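Long-range contacts in xylulose kinase (PDB 3I8B), which probably phosphorylates D-xylulose to D-xylulose 5-phosphate with ATP, as a member of the FGGY family of carbohydrate kinases: residues A[8-13]-A[68-73]; A[80-85]-A[160-165]; A[171-176]-A[189-194]; A[246-251]-A[265-270]. All blocks are in the same frame, centred on the assembly; numbering follows the deposited sequence.

Contact 1: residues A[8-13]-A[68-73]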
loop_
_atom_site.group_PDB
_atom_site.type_symbol
_atom_site.label_atom_id
_atom_site.label_comp_id
_atom_site.label_asym_id
_atom_site.label_seq_id
_atom_site.Cartn_x
_atom_site.Cartn_y
_atom_site.Cartn_z
ATOM N N ALA A 8 21.151 2.747 -3.679
ATOM C CA ALA A 8 20.470 1.520 -4.065
ATOM C C ALA A 8 19.061 1.554 -3.516
ATOM O O ALA A 8 18.849 1.847 -2.336
ATOM C CB ALA A 8 21.217 0.312 -3.549
ATOM N N GLY A 9 18.099 1.295 -4.389
ATOM C CA GLY A 9 16.711 1.170 -3.988
ATOM C C GLY A 9 16.386 -0.305 -4.013
ATOM O O GLY A 9 16.582 -0.986 -5.032
ATOM N N VAL A 10 15.928 -0.812 -2.875
ATOM C CA VAL A 10 15.513 -2.201 -2.772
ATOM C C VAL A 10 13.997 -2.249 -2.720
ATOM O O VAL A 10 13.360 -1.469 -1.991
ATOM C CB VAL A 10 16.099 -2.895 -1.521
ATOM C CG1 VAL A 10 15.697 -4.353 -1.490
ATOM C CG2 VAL A 10 17.619 -2.766 -1.497
ATOM N N ASP A 11 13.430 -3.152 -3.515
ATOM C CA ASP A 11 11.999 -3.396 -3.533
ATOM C C ASP A 11 11.740 -4.863 -3.162
ATOM O O ASP A 11 11.901 -5.767 -3.982
ATOM C CB ASP A 11 11.432 -3.065 -4.912
ATOM C CG ASP A 11 10.004 -3.549 -5.098
ATOM O OD1 ASP A 11 9.357 -3.948 -4.106
ATOM O OD2 ASP A 11 9.519 -3.521 -6.251
ATOM N N THR A 12 11.396 -5.104 -1.905
ATOM C CA THR A 12 11.054 -6.463 -1.501
ATOM C C THR A 12 9.521 -6.593 -1.497
ATOM O O THR A 12 8.839 -6.115 -0.595
ATOM C CB THR A 12 11.713 -6.837 -0.161
ATOM O OG1 THR A 12 11.456 -8.209 0.143
ATOM C CG2 THR A 12 11.213 -5.939 0.994
ATOM N N SER A 13 8.988 -7.199 -2.551
ATOM C CA SER A 13 7.547 -7.336 -2.722
ATOM C C SER A 13 7.143 -8.763 -2.394
ATOM O O SER A 13 7.992 -9.603 -2.118
ATOM C CB SER A 13 7.152 -7.018 -4.167
ATOM O OG SER A 13 7.696 -7.993 -5.064
ATOM N N LEU A 68 21.199 3.336 1.048
ATOM C CA LEU A 68 20.276 2.310 0.594
ATOM C C LEU A 68 18.947 2.442 1.350
ATOM O O LEU A 68 18.935 2.786 2.540
ATOM C CB LEU A 68 20.899 0.930 0.832
ATOM C CG LEU A 68 20.104 -0.339 0.521
ATOM C CD1 LEU A 68 21.084 -1.456 0.163
ATOM C CD2 LEU A 68 19.186 -0.785 1.672
ATOM N N ALA A 69 17.844 2.189 0.647
ATOM C CA ALA A 69 16.506 2.161 1.248
ATOM C C ALA A 69 15.727 0.954 0.764
ATOM O O ALA A 69 15.842 0.551 -0.398
ATOM C CB ALA A 69 15.731 3.420 0.912
ATOM N N VAL A 70 14.913 0.390 1.651
ATOM C CA VAL A 70 14.081 -0.748 1.291
ATOM C C VAL A 70 12.607 -0.354 1.258
ATOM O O VAL A 70 12.054 0.116 2.251
ATOM C CB VAL A 70 14.263 -1.900 2.277
ATOM C CG1 VAL A 70 13.401 -3.082 1.874
ATOM C CG2 VAL A 70 15.718 -2.289 2.353
ATOM N N GLY A 71 11.981 -0.522 0.100
ATOM C CA GLY A 71 10.542 -0.392 -0.011
ATOM C C GLY A 71 9.982 -1.798 0.126
ATOM O O GLY A 71 10.521 -2.727 -0.471
ATOM N N GLY A 72 8.923 -1.970 0.915
ATOM C CA GLY A 72 8.424 -3.299 1.195
ATOM C C GLY A 72 6.922 -3.474 1.045
ATOM O O GLY A 72 6.144 -2.517 1.196
ATOM N N GLN A 73 6.509 -4.703 0.757
ATOM C CA GLN A 73 5.085 -5.035 0.828
ATOM C C GLN A 73 4.580 -4.622 2.220
ATOM O O GLN A 73 5.251 -4.870 3.218
ATOM C CB GLN A 73 4.859 -6.533 0.581
ATOM C CG GLN A 73 5.807 -7.450 1.346
ATOM C CD GLN A 73 5.435 -8.919 1.203
ATOM O OE1 GLN A 73 4.256 -9.275 1.234
ATOM N NE2 GLN A 73 6.439 -9.779 1.041
HETATM O O HOH W 1 9.099 -8.988 1.580
#

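Contact 2: residues A[80-85]-A[160-165]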
loop_
_atom_site.group_PDB
_atom_site.type_symbol
_atom_site.label_atom_id
_atom_site.label_comp_id
_atom_site.label_asym_id
_atom_site.label_seq_id
_atom_site.Cartn_x
_atom_site.Cartn_y
_atom_site.Cartn_z
ATOM N N LEU A 80 9.718 -11.577 16.250
ATOM C CA LEU A 80 11.033 -12.030 16.680
ATOM C C LEU A 80 11.033 -12.340 18.162
ATOM O O LEU A 80 10.366 -11.641 18.952
ATOM C CB LEU A 80 12.067 -10.931 16.426
ATOM C CG LEU A 80 12.124 -10.368 15.014
ATOM C CD1 LEU A 80 13.141 -9.234 14.934
ATOM C CD2 LEU A 80 12.476 -11.515 14.066
ATOM N N ASP A 81 11.783 -13.372 18.547
ATOM C CA ASP A 81 11.948 -13.696 19.959
ATOM C C ASP A 81 13.113 -12.916 20.593
ATOM O O ASP A 81 13.726 -12.075 19.938
ATOM C CB ASP A 81 12.062 -15.220 20.174
ATOM C CG ASP A 81 13.344 -15.828 19.591
ATOM O OD1 ASP A 81 14.298 -15.098 19.238
ATOM O OD2 ASP A 81 13.402 -17.074 19.503
ATOM N N ASN A 82 13.397 -13.191 21.868
ATOM C CA ASN A 82 14.506 -12.578 22.607
ATOM C C ASN A 82 15.845 -12.670 21.900
ATOM O O ASN A 82 16.739 -11.865 22.151
ATOM C CB ASN A 82 14.692 -13.268 23.963
ATOM C CG ASN A 82 13.682 -12.839 24.980
ATOM O OD1 ASN A 82 13.506 -13.502 26.008
ATOM N ND2 ASN A 82 13.005 -11.728 24.715
ATOM N N GLN A 83 15.993 -13.685 21.055
ATOM C CA GLN A 83 17.272 -13.986 20.435
ATOM C C GLN A 83 17.343 -13.513 18.988
ATOM O O GLN A 83 18.296 -13.829 18.283
ATOM C CB GLN A 83 17.549 -15.496 20.496
ATOM C CG GLN A 83 17.910 -16.002 21.888
ATOM C CD GLN A 83 18.177 -17.496 21.904
ATOM O OE1 GLN A 83 18.765 -18.044 20.971
ATOM N NE2 GLN A 83 17.741 -18.163 22.965
ATOM N N GLY A 84 16.343 -12.760 18.552
ATOM C CA GLY A 84 16.285 -12.283 17.183
ATOM C C GLY A 84 15.826 -13.308 16.145
ATOM O O GLY A 84 15.867 -13.031 14.945
ATOM N N ASN A 85 15.394 -14.488 16.595
ATOM C CA ASN A 85 14.817 -15.490 15.698
ATOM C C ASN A 85 13.398 -15.152 15.279
ATOM O O ASN A 85 12.599 -14.688 16.096
ATOM C CB ASN A 85 14.771 -16.872 16.366
ATOM C CG ASN A 85 16.154 -17.451 16.621
ATOM O OD1 ASN A 85 16.532 -17.674 17.764
ATOM N ND2 ASN A 85 16.896 -17.714 15.559
ATOM N N LYS A 160 6.116 -15.467 23.150
ATOM C CA LYS A 160 7.567 -15.324 22.902
ATOM C C LYS A 160 7.938 -13.997 22.221
ATOM O O LYS A 160 9.116 -13.677 22.065
ATOM C CB LYS A 160 8.090 -16.476 22.028
ATOM C CG LYS A 160 7.915 -17.878 22.605
ATOM C CD LYS A 160 8.600 -18.904 21.697
ATOM C CE LYS A 160 8.107 -20.315 21.973
ATOM N NZ LYS A 160 8.869 -21.344 21.203
ATOM N N ILE A 161 6.940 -13.259 21.760
ATOM C CA ILE A 161 7.201 -12.031 21.018
ATOM C C ILE A 161 8.070 -11.078 21.838
ATOM O O ILE A 161 7.684 -10.688 22.938
ATOM C CB ILE A 161 5.891 -11.328 20.628
ATOM C CG1 ILE A 161 5.055 -12.238 19.729
ATOM C CG2 ILE A 161 6.180 -10.013 19.891
ATOM C CD1 ILE A 161 3.883 -11.556 19.065
ATOM N N ALA A 162 9.250 -10.736 21.319
ATOM C CA ALA A 162 10.070 -9.667 21.888
ATOM C C ALA A 162 10.059 -8.414 20.999
ATOM O O ALA A 162 10.335 -7.305 21.461
ATOM C CB ALA A 162 11.489 -10.150 22.135
ATOM N N ALA A 163 9.751 -8.594 19.717
ATOM C CA ALA A 163 9.666 -7.471 18.787
ATOM C C ALA A 163 8.687 -7.775 17.654
ATOM O O ALA A 163 8.549 -8.915 17.228
ATOM C CB ALA A 163 11.072 -7.105 18.216
ATOM N N ILE A 164 8.000 -6.748 17.173
ATOM C CA ILE A 164 7.166 -6.897 15.995
ATOM C C ILE A 164 7.654 -5.890 14.970
ATOM O O ILE A 164 7.857 -4.736 15.313
ATOM C CB ILE A 164 5.687 -6.580 16.293
ATOM C CG1 ILE A 164 5.209 -7.302 17.565
ATOM C CG2 ILE A 164 4.822 -6.971 15.099
ATOM C CD1 ILE A 164 3.829 -6.858 18.011
ATOM N N CYS A 165 7.827 -6.318 13.714
ATOM C CA CYS A 165 8.228 -5.393 12.658
ATOM C C CYS A 165 7.682 -5.799 11.293
ATOM O O CYS A 165 7.114 -6.880 11.126
ATOM C CB CYS A 165 9.762 -5.229 12.610
ATOM S SG CYS A 165 10.617 -6.740 12.072
HETATM O O HOH W 2 11.428 -14.100 23.323
#

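Contact 3: residues A[171-176]-A[189-194]. With MG (magnesium ion), chain B.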
loop_
_atom_site.group_PDB
_atom_site.type_symbol
_atom_site.label_atom_id
_atom_site.label_comp_id
_atom_site.label_asym_id
_atom_site.label_seq_id
_atom_site.Cartn_x
_atom_site.Cartn_y
_atom_site.Cartn_z
ATOM N N LEU A 171 14.191 -6.533 6.747
ATOM C CA LEU A 171 15.264 -6.592 5.755
ATOM C C LEU A 171 16.332 -5.518 6.031
ATOM O O LEU A 171 17.523 -5.784 5.908
ATOM C CB LEU A 171 14.726 -6.463 4.324
ATOM C CG LEU A 171 15.745 -6.768 3.217
ATOM C CD1 LEU A 171 16.245 -8.197 3.362
ATOM C CD2 LEU A 171 15.150 -6.544 1.836
ATOM N N SER A 172 15.904 -4.317 6.417
ATOM C CA SER A 172 16.853 -3.250 6.696
ATOM C C SER A 172 17.748 -3.624 7.870
ATOM O O SER A 172 18.952 -3.414 7.840
ATOM C CB SER A 172 16.125 -1.914 6.946
ATOM O OG SER A 172 15.449 -1.483 5.774
ATOM N N TRP A 173 17.146 -4.188 8.901
ATOM C CA TRP A 173 17.849 -4.673 10.095
ATOM C C TRP A 173 18.895 -5.761 9.749
ATOM O O TRP A 173 20.038 -5.746 10.240
ATOM C CB TRP A 173 16.782 -5.185 11.069
ATOM C CG TRP A 173 17.232 -5.604 12.417
ATOM C CD1 TRP A 173 17.723 -4.803 13.417
ATOM C CD2 TRP A 173 17.179 -6.930 12.949
ATOM N NE1 TRP A 173 17.999 -5.569 14.534
ATOM C CE2 TRP A 173 17.680 -6.874 14.267
ATOM C CE3 TRP A 173 16.777 -8.165 12.430
ATOM C CZ2 TRP A 173 17.769 -8.010 15.081
ATOM C CZ3 TRP A 173 16.866 -9.287 13.233
ATOM C CH2 TRP A 173 17.357 -9.201 14.550
ATOM N N ARG A 174 18.516 -6.691 8.882
ATOM C CA ARG A 174 19.451 -7.708 8.385
ATOM C C ARG A 174 20.586 -7.091 7.539
ATOM O O ARG A 174 21.747 -7.511 7.610
ATOM C CB ARG A 174 18.694 -8.740 7.547
ATOM C CG ARG A 174 17.683 -9.568 8.325
ATOM C CD ARG A 174 18.309 -10.303 9.521
ATOM N NE ARG A 174 19.557 -10.988 9.173
ATOM C CZ ARG A 174 19.631 -12.129 8.491
ATOM N NH1 ARG A 174 18.529 -12.754 8.085
ATOM N NH2 ARG A 174 20.818 -12.650 8.219
ATOM N N ILE A 175 20.241 -6.097 6.733
ATOM C CA ILE A 175 21.240 -5.393 5.931
ATOM C C ILE A 175 22.283 -4.690 6.831
ATOM O O ILE A 175 23.487 -4.686 6.518
ATOM C CB ILE A 175 20.555 -4.449 4.914
ATOM C CG1 ILE A 175 19.980 -5.281 3.747
ATOM C CG2 ILE A 175 21.510 -3.362 4.411
ATOM C CD1 ILE A 175 19.076 -4.491 2.825
ATOM N N ALA A 176 21.814 -4.132 7.950
ATOM C CA ALA A 176 22.670 -3.547 8.973
ATOM C C ALA A 176 23.529 -4.598 9.643
ATOM O O ALA A 176 24.370 -4.273 10.467
ATOM C CB ALA A 176 21.832 -2.790 10.042
ATOM N N LEU A 189 17.598 -5.856 19.218
ATOM C CA LEU A 189 16.273 -5.620 18.644
ATOM C C LEU A 189 15.971 -4.119 18.560
ATOM O O LEU A 189 15.269 -3.667 17.652
ATOM C CB LEU A 189 15.181 -6.348 19.437
ATOM C CG LEU A 189 15.233 -7.877 19.367
ATOM C CD1 LEU A 189 14.249 -8.512 20.354
ATOM C CD2 LEU A 189 14.985 -8.369 17.925
ATOM N N GLU A 190 16.526 -3.349 19.494
ATOM C CA GLU A 190 16.330 -1.899 19.477
ATOM C C GLU A 190 16.965 -1.213 18.286
ATOM O O GLU A 190 16.716 -0.046 18.075
ATOM C CB GLU A 190 16.820 -1.235 20.766
ATOM C CG GLU A 190 15.940 -1.535 21.973
ATOM C CD GLU A 190 14.652 -0.701 22.023
ATOM O OE1 GLU A 190 14.375 0.065 21.057
ATOM O OE2 GLU A 190 13.922 -0.817 23.045
ATOM N N ALA A 191 17.803 -1.909 17.520
ATOM C CA ALA A 191 18.339 -1.309 16.300
ATOM C C ALA A 191 17.267 -1.226 15.208
ATOM O O ALA A 191 17.473 -0.568 14.190
ATOM C CB ALA A 191 19.561 -2.092 15.788
ATOM N N LEU A 192 16.132 -1.905 15.407
ATOM C CA LEU A 192 15.041 -1.846 14.434
ATOM C C LEU A 192 14.537 -0.414 14.187
ATOM O O LEU A 192 14.334 0.353 15.113
ATOM C CB LEU A 192 13.870 -2.736 14.878
ATOM C CG LEU A 192 14.019 -4.246 14.693
ATOM C CD1 LEU A 192 13.036 -5.046 15.560
ATOM C CD2 LEU A 192 13.843 -4.607 13.219
ATOM N N PHE A 193 14.327 -0.059 12.927
ATOM C CA PHE A 193 13.759 1.231 12.587
ATOM C C PHE A 193 12.737 1.071 11.462
ATOM O O PHE A 193 12.714 0.051 10.737
ATOM C CB PHE A 193 14.867 2.228 12.197
ATOM C CG PHE A 193 15.591 1.850 10.939
ATOM C CD1 PHE A 193 15.043 2.136 9.701
ATOM C CD2 PHE A 193 16.813 1.194 10.996
ATOM C CE1 PHE A 193 15.711 1.789 8.531
ATOM C CE2 PHE A 193 17.476 0.833 9.845
ATOM C CZ PHE A 193 16.933 1.131 8.607
ATOM N N THR A 194 11.858 2.054 11.336
ATOM C CA THR A 194 10.896 2.050 10.247
ATOM C C THR A 194 10.622 3.490 9.788
ATOM O O THR A 194 11.320 4.406 10.210
ATOM C CB THR A 194 9.613 1.332 10.666
ATOM O OG1 THR A 194 8.802 1.084 9.518
ATOM C CG2 THR A 194 8.823 2.163 11.680
HETATM MG MG MG B . 15.031 1.310 17.377
HETATM O O HOH W 3 13.314 -0.050 18.127
#

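Contact 4: residues A[246-251]-A[265-270]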
loop_
_atom_site.group_PDB
_atom_site.type_symbol
_atom_site.label_atom_id
_atom_site.label_comp_id
_atom_site.label_asym_id
_atom_site.label_seq_id
_atom_site.Cartn_x
_atom_site.Cartn_y
_atom_site.Cartn_z
ATOM N N ARG A 246 13.371 12.080 5.910
ATOM C CA ARG A 246 14.724 12.259 5.399
ATOM C C ARG A 246 15.808 12.115 6.455
ATOM O O ARG A 246 16.893 12.670 6.313
ATOM C CB ARG A 246 14.857 13.592 4.655
ATOM C CG ARG A 246 14.588 14.809 5.500
ATOM C CD ARG A 246 14.602 16.050 4.624
ATOM N NE ARG A 246 15.436 17.087 5.217
ATOM C CZ ARG A 246 14.963 18.106 5.925
ATOM N NH1 ARG A 246 13.653 18.229 6.111
ATOM N NH2 ARG A 246 15.797 19.003 6.436
ATOM N N ASP A 247 15.520 11.339 7.495
ATOM C CA ASP A 247 16.497 11.030 8.539
ATOM C C ASP A 247 17.289 9.798 8.162
ATOM O O ASP A 247 16.712 8.818 7.726
ATOM C CB ASP A 247 15.768 10.709 9.852
ATOM C CG ASP A 247 15.086 11.923 10.462
ATOM O OD1 ASP A 247 15.508 13.063 10.165
ATOM O OD2 ASP A 247 14.134 11.734 11.248
ATOM N N ALA A 248 18.602 9.817 8.351
ATOM C CA ALA A 248 19.368 8.579 8.230
ATOM C C ALA A 248 19.108 7.698 9.456
ATOM O O ALA A 248 18.962 8.212 10.562
ATOM C CB ALA A 248 20.840 8.884 8.126
ATOM N N ALA A 249 19.085 6.379 9.281
ATOM C CA ALA A 249 18.982 5.510 10.451
ATOM C C ALA A 249 20.230 5.627 11.325
ATOM O O ALA A 249 21.300 6.001 10.851
ATOM C CB ALA A 249 18.755 4.054 10.046
ATOM N N PRO A 250 20.099 5.277 12.608
ATOM C CA PRO A 250 21.254 5.293 13.511
ATOM C C PRO A 250 22.315 4.253 13.143
ATOM O O PRO A 250 23.453 4.353 13.595
ATOM C CB PRO A 250 20.643 4.950 14.877
ATOM C CG PRO A 250 19.203 5.280 14.756
ATOM C CD PRO A 250 18.847 4.977 13.317
ATOM N N VAL A 251 21.949 3.252 12.359
ATOM C CA VAL A 251 22.920 2.242 11.958
ATOM C C VAL A 251 23.085 2.270 10.437
ATOM O O VAL A 251 22.140 2.582 9.715
ATOM C CB VAL A 251 22.481 0.808 12.400
ATOM C CG1 VAL A 251 22.500 0.675 13.922
ATOM C CG2 VAL A 251 21.092 0.471 11.833
ATOM N N GLY A 265 30.986 4.578 4.351
ATOM C CA GLY A 265 30.163 3.382 4.191
ATOM C C GLY A 265 28.799 3.704 3.608
ATOM O O GLY A 265 28.620 4.748 2.992
ATOM N N CYS A 266 27.833 2.815 3.826
ATOM C CA CYS A 266 26.499 2.953 3.262
ATOM C C CYS A 266 25.469 3.241 4.355
ATOM O O CYS A 266 25.181 2.374 5.203
ATOM C CB CYS A 266 26.122 1.675 2.522
ATOM S SG CYS A 266 24.511 1.711 1.746
ATOM N N LEU A 267 24.933 4.461 4.359
ATOM C CA LEU A 267 23.894 4.786 5.325
ATOM C C LEU A 267 22.586 4.106 4.952
ATOM O O LEU A 267 22.400 3.664 3.818
ATOM C CB LEU A 267 23.708 6.298 5.481
ATOM C CG LEU A 267 23.279 7.171 4.312
ATOM C CD1 LEU A 267 21.764 7.119 4.119
ATOM C CD2 LEU A 267 23.722 8.603 4.602
ATOM N N LEU A 268 21.688 4.006 5.916
ATOM C CA LEU A 268 20.388 3.410 5.656
ATOM C C LEU A 268 19.342 4.500 5.781
ATOM O O LEU A 268 19.291 5.212 6.790
ATOM C CB LEU A 268 20.106 2.251 6.624
ATOM C CG LEU A 268 21.046 1.038 6.522
ATOM C CD1 LEU A 268 20.846 0.024 7.681
ATOM C CD2 LEU A 268 20.891 0.343 5.155
ATOM N N ALA A 269 18.539 4.653 4.735
ATOM C CA ALA A 269 17.396 5.558 4.761
ATOM C C ALA A 269 16.216 4.836 5.420
ATOM O O ALA A 269 16.274 3.626 5.625
ATOM C CB ALA A 269 17.044 6.019 3.334
ATOM N N PRO A 270 15.156 5.579 5.783
ATOM C CA PRO A 270 14.110 4.966 6.603
ATOM C C PRO A 270 13.368 3.814 5.911
ATOM O O PRO A 270 12.827 2.958 6.605
ATOM C CB PRO A 270 13.155 6.126 6.866
ATOM C CG PRO A 270 14.038 7.339 6.820
ATOM C CD PRO A 270 15.001 7.044 5.700
HETATM O O HOH W 4 22.444 4.959 8.402
#

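Contact 1: residues A[8-13]-A[68-73]
Val10 lies at the middle of a parallel pairing between strands 8-12 and 68-72, its N-H given to Ala69 O (2.8 Å) and its carbonyl oxygen taking the N-H of Gly71 (2.7 Å). Three more backbone bonds extend this ladder, from Ala69 N to Ala8 O at one end and from Thr12 N to Gly71 O and Gln73 N to Thr12 O at the other. Packing is dense on the face that carries Ala8, Val10, Thr12, Leu68 and Val70. There Val10 CB meets Val70 CG2 at 3.9 Å, while Val10 CG2 reaches Leu68 CG at 4.0 Å. Thr12 turns its OG1 anti to the backbone N (chi1 -175°), which swings CG2 over to Val70 CG1 at 3.7 Å. Past the strands the side chains are held more loosely: a water lies 2.9 Å from Thr12 OG1 and accepts from Gln73 NE2 at 2.8 Å, while Gln73 OE1 bonds to Thr14. Asp11, predicted to be important for activity, points from the opposite face. The pair is central to a mixed five-stranded sheet of order 3-2-1-4-5, consistent with the actin-like ATPase fold of FGGY kinases. Strand 16-23 flanks it beyond 8-12 and strand 267-273 beyond 68-72; helix 167-175 packs on Leu68 and Val70, and helix 460-474 on Asp11 and Ala69.

Contact 2: residues A[80-85]-A[160-165]
Leu80 O is gripped by two successive backbone N-H groups, those of Ala162 (2.8 Å) and Ala163 (3.2 Å), so that both alanines face one leucine in a classic beta bulge. The first donor lies in the carbonyl plane and the second is tilted 27° from it. Leu80 N completes the pairing with a nearly straight bond to Ala163 O at 3.1 Å. Beyond the bulge the chain turns away: Ala162 CB packs under the turn, 3.6 Å from Asp81 C and 3.4 Å from Asn82 ND2, and a water accepts from Asn82 N and donates to Lys160 O. Besides its backbone bonds, the turn is held from within by the Asp81 carboxylate. Its CG sits between the backbone N and carbonyl carbon (chi1 67°), which brings OD1 back over the loop to accept from Gln83 N and Asn85 N, each at 2.9 Å and from opposite faces of the carboxylate plane. An alanine here would take away OD1, and with Gln83 N and Asn85 N left without their common acceptor the loop would probably be less firmly fixed. The whole is an Asx turn on a type I beta turn, following a bulged antiparallel bridge between the short strands 78-80 and 163-165.

Contact 3: residues A[171-176]-A[189-194]
Trp173 sends its indole out from helix 171-175 with CG anti to the backbone N (chi1 -174°), and Leu192 directs its CG away from its own carbonyl carbon (chi1 -76°); together these torsions set Leu192 CD2 over one face of the indole. The methyl is 3.6 Å from Trp173 CG and 4.0 Å from the centroid of the five-membered ring, 26° off its normal, a CH-pi contact. Ala191 CB comes to the indole edge, 4.0 Å from Trp173 NE1, whose N-H is bonded to the carbonyl of His188. At the far end of the ring system Leu189 CD2 touches Trp173 CZ2. Farther along, Ser172 CB meets Phe193 CZ at 3.6 Å. A valine in place of Trp173 has neither ring nor N-H, and is likely to open a gap beside Leu192 CD2 and leave His188 O without that donor. The same segment binds magnesium through its backbone: Glu190 O at 2.3 Å and Leu192 O at 2.5 Å, with Thr241 and a water that also donates to Glu190 OE1. Apolar packing on one side and carbonyl ligation of a cation on the other thus act on the same short turn, consistent with the indole helping to fix the metal-binding carbonyls.

Contact 4: residues A[246-251]-A[265-270]
Ala249 N donates to Leu268 O at 2.8 Å in an almost straight bond (176° at the hydrogen), the one direct hydrogen bond between segments 246-251 and 265-270. Beside it Ala249 CB leans on the same residue, 4.1 Å from Leu268 CB. The leucine has its CG anti to its carbonyl carbon (chi1 -64°), which carries CD1 across Val251 at a slant, 3.5 Å from Val251 O and 4.2 Å from Val251 CG2. At the other end the Pro270 ring abuts Asp247 O, with its CG 3.2 Å away; this carbonyl oxygen is buried here without a polar partner. In the next shell a water carries the pairing on: it accepts from Leu268 N at 2.8 Å and donates to both Ala249 O and Val251 O, the latter at 2.7 Å. Those three bonds tie the bend around Pro250 to the strand where no direct backbone bond is made. Farther out, Asp247 OD2 takes the N-H of Gly244, which anchors the start of the loop. Leu267 and Ala269 turn their backbones to Leu68 of strand 65-72, so the loop lies against strand 267-273 on the side away from that neighbour. Phe193 of strand 193-195 packs on Ala249, Val251 and Leu268, while Val472 of helix 460-474 touches Ala248 and Leu267.

In the fold
All four contacts lie in the N-terminal domain of the FGGY kinase and follow one another in series along the chain. Contacts 1 and 4 both reach one mixed sheet, in which strands 65-72 and 267-273 are neighbours; their centres are 14 Å apart. Contact 3 touches all three others, its centre about 13, 12 and 11 Å from those of contacts 1, 2 and 4. Contact 2 is about 22 Å from contact 1 between centres and does not touch it. In space the order differs from that along the chain: contact 3, with its magnesium-binding turn, lies between the sheet of contacts 1 and 4, which carries Asp11, and the outlying bulge of contact 2.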